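Local coordinates for acyl-CoA dehydrogenase family protein (Porphyromonas gingivalis, PDB 2OKU) that probably oxidises acyl-CoA thioesters with FAD as cofactor, this chain being the helical C-terminal domain of the longer enzyme, at residues His8-Thr13 against Ala47-Val52; Ala16-Glu21 against Arg40-Ala45; Pro29-Met34 against Leu80-Ala85; Ala65-Glu70 against Glu107-Tyr112; Thr72-Phe77 against Gln103-Lys108. All blocks are in the same frame, centred on the assembly; numbering follows the deposited sequence.

Interaction 1 (His8-Thr13 against Ala47-Val52); sequences HITTGT and ALIAFV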
# COMPACT_ATOMS: atom_id res chain seq x y z
N HIS A 8 -11.55 4.73 16.98
CA HIS A 8 -10.22 4.10 17.07
C HIS A 8 -9.15 4.92 16.31
O HIS A 8 -7.99 4.98 16.71
CB HIS A 8 -10.29 2.63 16.59
CG HIS A 8 -10.62 2.47 15.14
ND1 HIS A 8 -11.72 3.07 14.55
CD2 HIS A 8 -10.02 1.75 14.16
CE1 HIS A 8 -11.76 2.74 13.27
NE2 HIS A 8 -10.74 1.95 13.00
N ILE A 9 -9.58 5.61 15.25
CA ILE A 9 -8.73 6.55 14.50
C ILE A 9 -8.41 7.82 15.30
O ILE A 9 -7.23 8.20 15.45
CB ILE A 9 -9.40 6.96 13.14
CG1 ILE A 9 -9.71 5.71 12.31
CG2 ILE A 9 -8.57 8.07 12.39
CD1 ILE A 9 -8.51 4.85 11.92
N THR A 10 -9.43 8.48 15.85
CA THR A 10 -9.20 9.67 16.62
C THR A 10 -8.40 9.36 17.88
O THR A 10 -7.54 10.15 18.28
CB THR A 10 -10.50 10.42 16.94
OG1 THR A 10 -11.45 9.54 17.53
CG2 THR A 10 -11.07 10.99 15.65
N THR A 11 -8.64 8.19 18.48
CA THR A 11 -7.89 7.80 19.68
C THR A 11 -6.45 7.40 19.37
O THR A 11 -5.53 7.65 20.17
CB THR A 11 -8.63 6.72 20.50
OG1 THR A 11 -9.79 7.31 21.07
CG2 THR A 11 -7.74 6.19 21.65
N GLY A 12 -6.23 6.84 18.19
CA GLY A 12 -4.90 6.49 17.74
C GLY A 12 -4.48 5.07 18.04
O GLY A 12 -3.33 4.81 18.38
N THR A 13 -5.41 4.12 17.92
CA THR A 13 -5.06 2.72 18.12
C THR A 13 -4.02 2.20 17.10
O THR A 13 -3.12 1.43 17.46
CB THR A 13 -6.32 1.82 18.08
OG1 THR A 13 -6.91 1.90 16.79
CG2 THR A 13 -7.37 2.22 19.17
N ALA A 47 -0.71 14.34 14.51
CA ALA A 47 -0.75 15.80 14.66
C ALA A 47 -1.97 16.37 13.95
O ALA A 47 -2.62 17.26 14.48
CB ALA A 47 0.52 16.45 14.12
N LEU A 48 -2.29 15.86 12.77
CA LEU A 48 -3.47 16.36 12.01
C LEU A 48 -4.78 16.00 12.72
O LEU A 48 -5.69 16.82 12.79
CB LEU A 48 -3.48 15.83 10.58
CG LEU A 48 -4.54 16.50 9.68
CD1 LEU A 48 -4.19 17.99 9.46
CD2 LEU A 48 -4.67 15.75 8.34
N ILE A 49 -4.85 14.79 13.26
CA ILE A 49 -6.02 14.40 14.06
C ILE A 49 -6.20 15.36 15.23
O ILE A 49 -7.32 15.84 15.44
CB ILE A 49 -5.90 12.94 14.57
CG1 ILE A 49 -6.01 12.01 13.36
CG2 ILE A 49 -6.97 12.63 15.66
CD1 ILE A 49 -5.52 10.54 13.59
N ALA A 50 -5.11 15.66 15.96
CA ALA A 50 -5.12 16.64 17.07
C ALA A 50 -5.55 18.03 16.62
O ALA A 50 -6.32 18.70 17.31
CB ALA A 50 -3.75 16.72 17.76
N PHE A 51 -5.03 18.46 15.47
CA PHE A 51 -5.42 19.75 14.89
C PHE A 51 -6.95 19.87 14.77
O PHE A 51 -7.53 20.92 15.09
CB PHE A 51 -4.73 19.98 13.54
CG PHE A 51 -5.25 21.17 12.79
CD1 PHE A 51 -4.74 22.43 13.03
CD2 PHE A 51 -6.27 21.03 11.87
CE1 PHE A 51 -5.24 23.56 12.34
CE2 PHE A 51 -6.77 22.12 11.18
CZ PHE A 51 -6.26 23.38 11.40
N VAL A 52 -7.60 18.81 14.32
CA VAL A 52 -9.06 18.78 14.14
C VAL A 52 -9.81 18.59 15.47
O VAL A 52 -10.71 19.39 15.80
CB VAL A 52 -9.51 17.68 13.13
CG1 VAL A 52 -11.04 17.60 13.05
CG2 VAL A 52 -8.91 17.92 11.72
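The last turn of helix 7-11 comes within 6.2 Å of helix 32-53, measured from Thr10 CA to Ile49 CA, so Ile49 reaches the neighbouring backbone as well as its side chains. Both arms of Ile49 work here, and no hydrogen bond crosses the contact. CD1 ends 3.4 Å from the carbonyl O of Ile9, while CG2 lies 3.7 Å from Thr10 O and touches Thr10 CA. The first torsion explains the split: with CG1 beside the backbone N (chi1 -69°) and CG2 anti to it, CG2 takes Thr10 and the CG1 branch carries CD1 to Ile9. The Ile9 side chain crosses that of Ile49 at about a right angle and touches it through its own CG2, 4.1 Å from Ile49 CD1; the end of Ile9 leads away from Ile49, and the side chain packs on Val69 and Thr72 of helix 58-87. Beyond the contact the chain turns sharply. His8 O gathers the amides of Gly12 and Thr13 and also the hydroxyl of Thr13, whose OG1 sits 3.3 Å away and well above the carbonyl plane. His8 NE2 is hydrogen-bonded to Asp88 of the second subunit. Gly12, with positive phi (93°), is the C' residue of a Schellman motif that closes helix 7-11 at the N-cap of helix 13-22, just past the turn on which Ile49 packs.

Interaction 2 (Ala16-Glu21 against Arg40-Ala45); sequences ARIREE and RMTDRA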
# COMPACT_ATOMS: atom_id res chain seq x y z
N ALA A 16 -0.60 3.67 18.01
CA ALA A 16 -0.01 2.89 19.11
C ALA A 16 0.60 1.59 18.57
O ALA A 16 1.74 1.25 18.94
CB ALA A 16 -1.05 2.60 20.21
N ARG A 17 -0.10 0.89 17.68
CA ARG A 17 0.44 -0.35 17.11
C ARG A 17 1.73 -0.08 16.29
O ARG A 17 2.73 -0.84 16.38
CB ARG A 17 -0.59 -1.10 16.26
CG ARG A 17 -0.03 -2.46 15.84
CD ARG A 17 -1.05 -3.40 15.28
NE ARG A 17 -0.44 -4.72 15.15
CZ ARG A 17 -1.02 -5.76 14.57
NH1 ARG A 17 -2.24 -5.67 14.07
NH2 ARG A 17 -0.36 -6.91 14.49
N ILE A 18 1.69 0.99 15.50
CA ILE A 18 2.85 1.41 14.75
C ILE A 18 4.04 1.62 15.69
O ILE A 18 5.13 1.10 15.45
CB ILE A 18 2.57 2.72 13.98
CG1 ILE A 18 1.73 2.39 12.72
CG2 ILE A 18 3.93 3.43 13.65
CD1 ILE A 18 1.17 3.60 11.99
N ARG A 19 3.83 2.37 16.76
CA ARG A 19 4.94 2.73 17.63
C ARG A 19 5.41 1.56 18.50
O ARG A 19 6.62 1.39 18.72
CB ARG A 19 4.56 3.92 18.50
CG ARG A 19 4.48 5.18 17.70
CD ARG A 19 3.81 6.28 18.47
NE ARG A 19 3.81 7.49 17.69
CZ ARG A 19 3.10 8.58 17.99
NH1 ARG A 19 2.33 8.61 19.06
NH2 ARG A 19 3.20 9.64 17.20
N GLU A 20 4.47 0.75 18.97
CA GLU A 20 4.75 -0.31 19.94
C GLU A 20 5.17 -1.62 19.28
O GLU A 20 5.92 -2.39 19.88
CB GLU A 20 3.53 -0.50 20.89
CG GLU A 20 3.27 0.73 21.76
CD GLU A 20 1.88 0.78 22.46
OE1 GLU A 20 1.18 -0.24 22.59
OE2 GLU A 20 1.49 1.90 22.90
N GLU A 21 4.72 -1.88 18.05
CA GLU A 21 5.06 -3.10 17.33
C GLU A 21 5.86 -2.83 16.05
O GLU A 21 7.00 -3.27 15.92
CB GLU A 21 3.81 -3.91 16.97
CG GLU A 21 4.15 -5.22 16.26
CD GLU A 21 2.92 -6.08 15.90
OE1 GLU A 21 1.85 -5.85 16.48
OE2 GLU A 21 3.08 -7.00 15.06
N ARG A 40 7.78 9.51 10.72
CA ARG A 40 7.36 10.89 10.46
C ARG A 40 5.92 10.95 9.94
O ARG A 40 5.15 11.82 10.37
CB ARG A 40 8.32 11.62 9.50
CG ARG A 40 9.67 11.96 10.15
CD ARG A 40 10.67 12.69 9.21
NE ARG A 40 10.09 13.85 8.52
CZ ARG A 40 10.06 15.11 8.98
NH1 ARG A 40 10.56 15.45 10.18
NH2 ARG A 40 9.49 16.06 8.23
N MSE A 41 5.55 10.05 9.03
CA MSE A 41 4.14 9.98 8.54
C MSE A 41 3.15 9.67 9.67
O MSE A 41 2.02 10.18 9.69
CB MSE A 41 3.99 8.93 7.44
CG MSE A 41 4.72 9.28 6.17
SE MSE A 41 4.65 7.83 4.89
CE MSE A 41 2.75 7.97 4.45
N THR A 42 3.57 8.83 10.62
CA THR A 42 2.75 8.49 11.79
C THR A 42 2.54 9.73 12.68
O THR A 42 1.41 10.07 13.04
CB THR A 42 3.36 7.32 12.58
OG1 THR A 42 3.63 6.23 11.69
CG2 THR A 42 2.45 6.85 13.71
N ASP A 43 3.63 10.43 13.01
CA ASP A 43 3.53 11.66 13.78
C ASP A 43 2.64 12.69 13.05
O ASP A 43 1.89 13.39 13.69
CB ASP A 43 4.90 12.30 14.03
CG ASP A 43 5.85 11.42 14.86
OD1 ASP A 43 5.42 10.46 15.51
OD2 ASP A 43 7.07 11.73 14.83
N ARG A 44 2.78 12.79 11.72
CA ARG A 44 1.97 13.73 10.91
C ARG A 44 0.47 13.41 11.00
O ARG A 44 -0.36 14.31 11.17
CB ARG A 44 2.40 13.69 9.44
CG ARG A 44 2.08 14.92 8.63
CD ARG A 44 3.40 15.61 8.32
NE ARG A 44 3.28 16.95 7.74
CZ ARG A 44 3.10 17.23 6.46
NH1 ARG A 44 2.96 16.25 5.57
NH2 ARG A 44 3.05 18.51 6.09
N ALA A 45 0.13 12.12 10.91
CA ALA A 45 -1.26 11.70 11.08
C ALA A 45 -1.82 12.07 12.48
O ALA A 45 -2.87 12.63 12.58
CB ALA A 45 -1.40 10.17 10.83
O HOH W 1 5.66 7.57 15.34
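Arg19 and Asp43 make the salt bridge of this contact: Arg19 NH2 donates to Asp43 OD1 at 2.9 Å, with a bent N-H...O angle of 145°. The oxygen is met on its anti side, the guanidinium and carboxylate planes stand 58° apart, and NH2 alone of the guanidinium nitrogens bonds Asp43 directly. A water closes the other route, accepting from Arg19 NE at 3.0 Å, in the guanidinium plane, and donating to the same Asp43 OD1. Arg19 NH2 has a second acidic partner in Glu46, one turn further along helix 32-53, and two carboxylates thus share one guanidinium. The arginine chain is extended from CG to NE, which lets it span the gap between helices whose axes stay 10.7 Å apart. Next to this polar pair, Ile18 and Thr42 meet tip to tip. Ile18 CG2 lies 3.4 Å from Thr42 OG1 and 3.7 Å from Thr42 CG2, and Ile18 CD1 also touches the threonine. The threonine hydroxyl, buried against these methyls, has its hydrogen bond within its own helix, to Leu38 O. Helices 13-22 and 32-53 run roughly antiparallel here, at 147°. Helix 58-87 packs on both, His79 touching Ile18 and Thr42 alike, while Met41 and Ala45 pack on helix 92-115, to which Arg44 is salt-bridged through Glu107.

Interaction 3 (Pro29-Met34 against Leu80-Ala85); sequences PELQPM and LLMLAA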
# COMPACT_ATOMS: atom_id res chain seq x y z
N PRO A 29 20.06 -1.81 7.40
CA PRO A 29 20.29 -0.39 7.08
C PRO A 29 19.57 0.10 5.83
O PRO A 29 19.14 1.24 5.78
CB PRO A 29 21.81 -0.33 6.87
CG PRO A 29 22.34 -1.42 7.74
CD PRO A 29 21.33 -2.53 7.65
N GLU A 30 19.44 -0.76 4.83
CA GLU A 30 18.80 -0.38 3.57
C GLU A 30 17.34 0.02 3.72
O GLU A 30 16.83 0.79 2.91
CB GLU A 30 18.93 -1.50 2.54
CG GLU A 30 18.29 -2.81 2.96
CD GLU A 30 19.15 -4.02 2.65
OE1 GLU A 30 20.31 -3.83 2.22
OE2 GLU A 30 18.68 -5.17 2.85
N LEU A 31 16.68 -0.49 4.76
CA LEU A 31 15.26 -0.19 5.01
C LEU A 31 15.09 0.86 6.13
O LEU A 31 13.97 1.36 6.39
CB LEU A 31 14.55 -1.51 5.34
CG LEU A 31 13.12 -1.72 4.91
CD1 LEU A 31 12.87 -1.32 3.44
CD2 LEU A 31 12.70 -3.19 5.21
N GLN A 32 16.18 1.19 6.81
CA GLN A 32 16.12 2.13 7.91
C GLN A 32 15.56 3.51 7.50
O GLN A 32 14.75 4.08 8.22
CB GLN A 32 17.49 2.24 8.60
CG GLN A 32 17.53 3.12 9.85
CD GLN A 32 16.66 2.59 11.00
OE1 GLN A 32 16.52 1.39 11.17
NE2 GLN A 32 16.08 3.50 11.78
N PRO A 33 15.98 4.06 6.35
CA PRO A 33 15.37 5.34 5.94
C PRO A 33 13.85 5.24 5.78
O PRO A 33 13.13 6.16 6.21
CB PRO A 33 16.07 5.67 4.61
CG PRO A 33 17.43 4.99 4.76
CD PRO A 33 17.06 3.67 5.42
N MSE A 34 13.36 4.14 5.22
CA MSE A 34 11.94 3.97 5.08
C MSE A 34 11.27 3.90 6.45
O MSE A 34 10.22 4.51 6.65
CB MSE A 34 11.55 2.73 4.26
CG MSE A 34 10.04 2.60 4.12
SE MSE A 34 9.60 1.18 2.81
CE MSE A 34 7.64 1.56 2.70
N LEU A 80 2.96 -1.86 6.47
CA LEU A 80 2.73 -3.22 5.98
C LEU A 80 3.66 -3.54 4.82
O LEU A 80 4.21 -4.64 4.72
CB LEU A 80 1.28 -3.42 5.56
CG LEU A 80 0.25 -3.16 6.64
CD1 LEU A 80 -1.17 -3.29 6.05
CD2 LEU A 80 0.44 -4.12 7.81
N LEU A 81 3.87 -2.55 3.97
CA LEU A 81 4.76 -2.71 2.82
C LEU A 81 6.24 -2.74 3.24
O LEU A 81 7.02 -3.53 2.70
CB LEU A 81 4.47 -1.62 1.77
CG LEU A 81 3.03 -1.53 1.29
CD1 LEU A 81 2.97 -0.52 0.07
CD2 LEU A 81 2.40 -2.90 0.96
N MSE A 82 6.61 -1.93 4.22
CA MSE A 82 7.96 -2.02 4.81
C MSE A 82 8.23 -3.43 5.34
O MSE A 82 9.31 -3.98 5.16
CB MSE A 82 8.12 -0.99 5.94
CG MSE A 82 9.53 -0.53 6.28
SE MSE A 82 9.76 -0.36 8.24
CE MSE A 82 9.69 -2.23 8.00
N LEU A 83 7.25 -4.01 6.04
CA LEU A 83 7.40 -5.36 6.58
C LEU A 83 7.56 -6.38 5.47
O LEU A 83 8.37 -7.29 5.58
CB LEU A 83 6.24 -5.69 7.52
CG LEU A 83 6.15 -4.86 8.82
CD1 LEU A 83 4.86 -5.19 9.57
CD2 LEU A 83 7.34 -5.08 9.76
N ALA A 84 6.84 -6.20 4.36
CA ALA A 84 7.01 -7.06 3.20
C ALA A 84 8.43 -6.98 2.62
O ALA A 84 9.03 -8.01 2.28
CB ALA A 84 5.97 -6.75 2.13
N ALA A 85 8.96 -5.75 2.52
CA ALA A 85 10.31 -5.53 2.01
C ALA A 85 11.38 -6.02 2.98
O ALA A 85 12.47 -6.41 2.56
CB ALA A 85 10.54 -4.03 1.69
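Leu31 and Met34 meet Met82 and Ala85 here; the side chains that touch are all apolar, and no hydrogen bond crosses. Both methionines are selenomethionines. Among the side-chain pairs, the two selenomethionines slide past each other in opposite directions. Met34 CG lies 3.8 Å from Met82 CG, and the Met34 SE is 3.9 Å from that same carbon. The Met34 chain is anti throughout, from chi1 (-179°) to chi3, and this straight reach carries its CE to the backbone N of Met82. Met82, by contrast, is bent at chi2 and chi3, so its CB and CG do the touching rather than its selenium. Leu31 enters beside it: its CG comes to 4.0 Å from Met82 CG, and its CD1 sits equally far, 4.0 Å, from Ala85 CB. Contacts of side chain with backbone form the second group. Leu31 CD2 is pressed against the helix itself, 3.5 Å from Met82 O and 3.8 Å from Ala85 C, so one leucine touches both Met82 and Ala85, a turn apart. The contact joins the start of helix 32-53 to the last turns of helix 58-87. Helix 92-115 flanks it through Arg92 on Leu31 and Ala95 on Met34, Val27 of the preceding loop leans on Met82, and Leu80, Leu81 and Ala84 pack against the second subunit.

Interaction 4 (Ala65-Glu70 against Glu107-Tyr112); sequences ARRLVE and EKIDSY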
# COMPACT_ATOMS: atom_id res chain seq x y z
N ALA A 65 -13.68 13.48 8.90
CA ALA A 65 -13.49 12.09 9.36
C ALA A 65 -12.82 11.17 8.36
O ALA A 65 -11.83 10.51 8.69
CB ALA A 65 -14.83 11.46 9.85
N ARG A 66 -13.34 11.10 7.14
CA ARG A 66 -12.77 10.23 6.13
C ARG A 66 -11.32 10.62 5.79
O ARG A 66 -10.48 9.74 5.59
CB ARG A 66 -13.61 10.25 4.88
CG ARG A 66 -13.08 9.39 3.79
CD ARG A 66 -13.85 9.57 2.51
NE ARG A 66 -15.22 9.06 2.59
CZ ARG A 66 -16.03 8.99 1.53
NH1 ARG A 66 -15.59 9.40 0.34
NH2 ARG A 66 -17.26 8.49 1.65
N ARG A 67 -11.01 11.92 5.77
CA ARG A 67 -9.61 12.36 5.55
C ARG A 67 -8.66 11.94 6.68
O ARG A 67 -7.50 11.58 6.44
CB ARG A 67 -9.55 13.88 5.35
CG ARG A 67 -10.06 14.28 4.02
CD ARG A 67 -10.09 15.79 3.88
NE ARG A 67 -10.86 16.04 2.71
CZ ARG A 67 -12.15 16.40 2.66
NH1 ARG A 67 -12.89 16.68 3.72
NH2 ARG A 67 -12.67 16.51 1.49
N LEU A 68 -9.16 11.95 7.92
CA LEU A 68 -8.34 11.50 9.05
C LEU A 68 -8.12 10.00 8.98
O LEU A 68 -7.03 9.54 9.30
CB LEU A 68 -8.99 11.90 10.36
CG LEU A 68 -9.12 13.42 10.61
CD1 LEU A 68 -9.79 13.64 11.96
CD2 LEU A 68 -7.75 14.13 10.50
N VAL A 69 -9.14 9.24 8.57
CA VAL A 69 -8.98 7.82 8.27
C VAL A 69 -7.89 7.61 7.19
O VAL A 69 -6.94 6.84 7.39
CB VAL A 69 -10.29 7.13 7.84
CG1 VAL A 69 -9.99 5.69 7.39
CG2 VAL A 69 -11.36 7.17 8.95
N GLU A 70 -8.01 8.29 6.06
CA GLU A 70 -7.04 8.19 4.99
C GLU A 70 -5.62 8.55 5.43
O GLU A 70 -4.67 7.85 5.08
CB GLU A 70 -7.43 9.09 3.83
CG GLU A 70 -8.65 8.64 3.10
CD GLU A 70 -8.99 9.64 2.00
OE1 GLU A 70 -8.05 10.01 1.21
OE2 GLU A 70 -10.17 10.04 1.94
N GLU A 107 0.36 14.71 2.28
CA GLU A 107 0.62 16.14 2.16
C GLU A 107 -0.63 16.88 1.63
O GLU A 107 -1.00 17.91 2.15
CB GLU A 107 1.82 16.37 1.25
CG GLU A 107 2.19 17.82 1.01
CD GLU A 107 2.32 18.71 2.25
OE1 GLU A 107 2.88 18.26 3.27
OE2 GLU A 107 1.89 19.89 2.18
N LYS A 108 -1.29 16.30 0.64
CA LYS A 108 -2.52 16.87 0.08
C LYS A 108 -3.62 16.99 1.17
O LYS A 108 -4.28 18.02 1.33
CB LYS A 108 -3.03 16.00 -1.07
CG LYS A 108 -2.19 16.03 -2.38
CD LYS A 108 -2.76 14.95 -3.29
CE LYS A 108 -1.98 14.75 -4.53
NZ LYS A 108 -2.60 13.71 -5.41
N ILE A 109 -3.75 15.93 1.96
CA ILE A 109 -4.73 15.90 3.05
C ILE A 109 -4.36 16.93 4.11
O ILE A 109 -5.19 17.74 4.51
CB ILE A 109 -4.87 14.52 3.71
CG1 ILE A 109 -5.37 13.46 2.71
CG2 ILE A 109 -5.82 14.64 4.94
CD1 ILE A 109 -5.15 11.98 3.16
N ASP A 110 -3.11 16.88 4.59
CA ASP A 110 -2.66 17.82 5.63
C ASP A 110 -2.88 19.31 5.23
O ASP A 110 -3.40 20.08 6.02
CB ASP A 110 -1.17 17.57 5.90
CG ASP A 110 -0.68 18.34 7.10
OD1 ASP A 110 -1.01 17.94 8.21
OD2 ASP A 110 0.02 19.34 6.91
N SER A 111 -2.48 19.66 4.02
CA SER A 111 -2.64 21.01 3.46
C SER A 111 -4.13 21.45 3.41
O SER A 111 -4.49 22.52 3.89
CB SER A 111 -1.98 21.06 2.08
OG SER A 111 -2.15 22.33 1.48
N TYR A 112 -4.97 20.57 2.86
CA TYR A 112 -6.40 20.82 2.78
C TYR A 112 -7.04 21.02 4.13
O TYR A 112 -7.73 22.01 4.35
CB TYR A 112 -7.12 19.69 2.03
CG TYR A 112 -8.64 19.92 2.05
CD1 TYR A 112 -9.24 20.72 1.08
CD2 TYR A 112 -9.42 19.38 3.04
CE1 TYR A 112 -10.62 20.96 1.10
CE2 TYR A 112 -10.81 19.60 3.07
CZ TYR A 112 -11.39 20.40 2.08
OH TYR A 112 -12.75 20.64 2.09
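Ile109 comes first along helix 92-115, wedged against Arg67 and Glu70 of helix 58-87. Its two branches divide the work. CG1 stands beside the backbone N (chi1 -62°), which leaves CG2 anti to it and facing Arg67, 3.8 Å from both Arg67 O and Arg67 CB. The other branch carries CD1 one turn further along the partner helix, to 3.7 Å from Glu70 CB, where the two side chains cross at a slant. Arg67 CA and Ile109 CA, 6.5 Å apart, are the nearest pair between the backbones. One turn on, Tyr112 takes the polar end of the same arginine. Its CE2 sits over the centre of one guanidinium face, 3.5 Å from Arg67 CZ, but the ring and the guanidinium are tilted 38° from each other, so they are not stacked in parallel. Nearer the helix, the ring's CD2 touches Arg67 CD at 3.7 Å, and the extended arginine chain passes the ring at a slant. Arg67 NH1 is hydrogen-bonded to Gln64 of its own helix, which probably helps to fix the guanidinium where the ring meets it. Phe63 and Gln64 also touch Tyr112. Leu48 of helix 32-53 and Met71 also touch Ile109. With the axes 10.1 Å apart and running at 144°, this is roughly antiparallel packing of neighbouring helices in a helical bundle, consistent with the all-helical C-terminal domain of acyl-CoA dehydrogenases.

Interaction 5 (Thr72-Phe77 against Gln103-Lys108); sequences TAHAVF and QAEQEK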
# COMPACT_ATOMS: atom_id res chain seq x y z
N THR A 72 -4.35 8.29 8.32
CA THR A 72 -3.88 7.16 9.08
C THR A 72 -3.52 5.95 8.21
O THR A 72 -2.48 5.31 8.45
CB THR A 72 -4.93 6.76 10.18
OG1 THR A 72 -5.20 7.91 11.02
CG2 THR A 72 -4.39 5.61 11.02
N ALA A 73 -4.40 5.63 7.26
CA ALA A 73 -4.21 4.52 6.33
C ALA A 73 -2.85 4.61 5.62
O ALA A 73 -2.13 3.60 5.48
CB ALA A 73 -5.37 4.47 5.30
N HIS A 74 -2.47 5.80 5.18
CA HIS A 74 -1.18 5.95 4.49
C HIS A 74 -0.01 5.49 5.37
O HIS A 74 0.90 4.76 4.90
CB HIS A 74 -0.97 7.38 3.96
CG HIS A 74 -1.94 7.74 2.89
ND1 HIS A 74 -2.03 7.03 1.71
CD2 HIS A 74 -2.88 8.71 2.83
CE1 HIS A 74 -3.02 7.53 0.99
NE2 HIS A 74 -3.52 8.57 1.62
N ALA A 75 -0.03 5.89 6.64
CA ALA A 75 0.99 5.45 7.59
C ALA A 75 0.96 3.95 7.87
O ALA A 75 2.01 3.32 7.89
CB ALA A 75 0.89 6.24 8.91
N VAL A 76 -0.23 3.38 8.11
CA VAL A 76 -0.38 1.95 8.37
C VAL A 76 0.05 1.13 7.17
O VAL A 76 0.92 0.24 7.29
CB VAL A 76 -1.83 1.59 8.75
CG1 VAL A 76 -2.02 0.03 8.85
CG2 VAL A 76 -2.24 2.31 10.07
N PHE A 77 -0.51 1.47 6.01
CA PHE A 77 -0.23 0.74 4.77
C PHE A 77 1.27 0.73 4.52
O PHE A 77 1.83 -0.31 4.16
CB PHE A 77 -0.95 1.40 3.60
CG PHE A 77 -2.44 1.11 3.51
CD1 PHE A 77 -3.15 0.45 4.52
CD2 PHE A 77 -3.15 1.55 2.40
CE1 PHE A 77 -4.51 0.21 4.39
CE2 PHE A 77 -4.52 1.32 2.27
CZ PHE A 77 -5.21 0.66 3.27
N GLN A 103 3.32 9.56 1.00
CA GLN A 103 3.77 10.89 1.43
C GLN A 103 3.04 12.00 0.67
O GLN A 103 2.60 12.97 1.27
CB GLN A 103 5.28 11.04 1.25
CG GLN A 103 6.10 10.25 2.23
CD GLN A 103 7.59 10.26 1.93
OE1 GLN A 103 8.00 10.33 0.77
NE2 GLN A 103 8.39 10.19 2.97
N ALA A 104 2.94 11.86 -0.64
CA ALA A 104 2.21 12.82 -1.47
C ALA A 104 0.76 12.96 -1.02
O ALA A 104 0.25 14.07 -0.84
CB ALA A 104 2.29 12.44 -2.94
N GLU A 105 0.09 11.83 -0.81
CA GLU A 105 -1.30 11.86 -0.44
C GLU A 105 -1.51 12.43 0.95
O GLU A 105 -2.44 13.21 1.14
CB GLU A 105 -1.96 10.48 -0.60
CG GLU A 105 -2.00 9.93 -2.04
CD GLU A 105 -2.68 10.89 -3.01
OE1 GLU A 105 -3.83 11.25 -2.76
OE2 GLU A 105 -2.05 11.33 -3.97
N GLN A 106 -0.62 12.13 1.89
CA GLN A 106 -0.68 12.72 3.22
C GLN A 106 -0.52 14.25 3.15
O GLN A 106 -1.16 14.98 3.88
CB GLN A 106 0.40 12.15 4.13
CG GLN A 106 0.04 10.84 4.82
CD GLN A 106 0.84 10.66 6.10
OE1 GLN A 106 1.99 11.11 6.20
NE2 GLN A 106 0.24 9.97 7.09
N GLU A 107 0.36 14.71 2.28
CA GLU A 107 0.62 16.14 2.16
C GLU A 107 -0.63 16.88 1.63
O GLU A 107 -1.00 17.91 2.15
CB GLU A 107 1.82 16.37 1.25
CG GLU A 107 2.19 17.82 1.01
CD GLU A 107 2.32 18.71 2.25
OE1 GLU A 107 2.88 18.26 3.27
OE2 GLU A 107 1.89 19.89 2.18
N LYS A 108 -1.29 16.30 0.64
CA LYS A 108 -2.52 16.87 0.08
C LYS A 108 -3.62 16.99 1.17
O LYS A 108 -4.28 18.02 1.33
CB LYS A 108 -3.03 16.00 -1.07
CG LYS A 108 -2.19 16.03 -2.38
CD LYS A 108 -2.76 14.95 -3.29
CE LYS A 108 -1.98 14.75 -4.53
NZ LYS A 108 -2.60 13.71 -5.41
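His74 lays one face of its imidazole against Glu105: the Glu105 CB sits over the ring, 3.3 Å from His74 NE2 and 3.5 Å from His74 CE1. The glutamate chain then bends at chi2 (-56°) and turns its carboxylate away from helix 58-87, to Lys108, whose NZ is salt-bridged to Glu105 OE2 at 2.8 Å. Beside it, His74 CB packs 3.7 Å from Gln106 CG, the two side chains sliding past each other in opposite directions with ring and amide planes almost perpendicular, at 83°. Gln106 NE2 ends 4.1 Å from Ala75 N. These helices, 9.5 Å apart and nearly antiparallel at 161°, lie near the centre of the chain, in the core of the C-terminal helical bundle. Gln106 is buried, and its NE2 hydrogen-bonds to Met71 O on helix 58-87 and probably to Met41 O on helix 32-53, so one side chain links three helices. His74 ND1 is hydrogen-bonded to the hydroxyl of Tyr98 of the second subunit, and Phe77 meets that tyrosine ring and Phe91 of the same subunit edge-to-face.

In the fold
From the N terminus, interaction 1 closes the first long loop, bringing helix 32-53 back against residues 8-13; interaction 2 lies within that span, tying helix 13-22 to the same helix. Interaction 3 crosses both, because it begins between their segments and ends on helix 58-87. It also crosses interactions 4 and 5, which follow interactions 1 and 2 in series and join helix 58-87 to helix 92-115, sharing Glu107 and Lys108. The Arg44-Glu107 salt bridge connects interaction 2 to both of these, and Leu48 packs interaction 1 on interaction 4. Interactions 1 and 3 lie on opposite sides of the chain's centre, about 25 Å apart between centres.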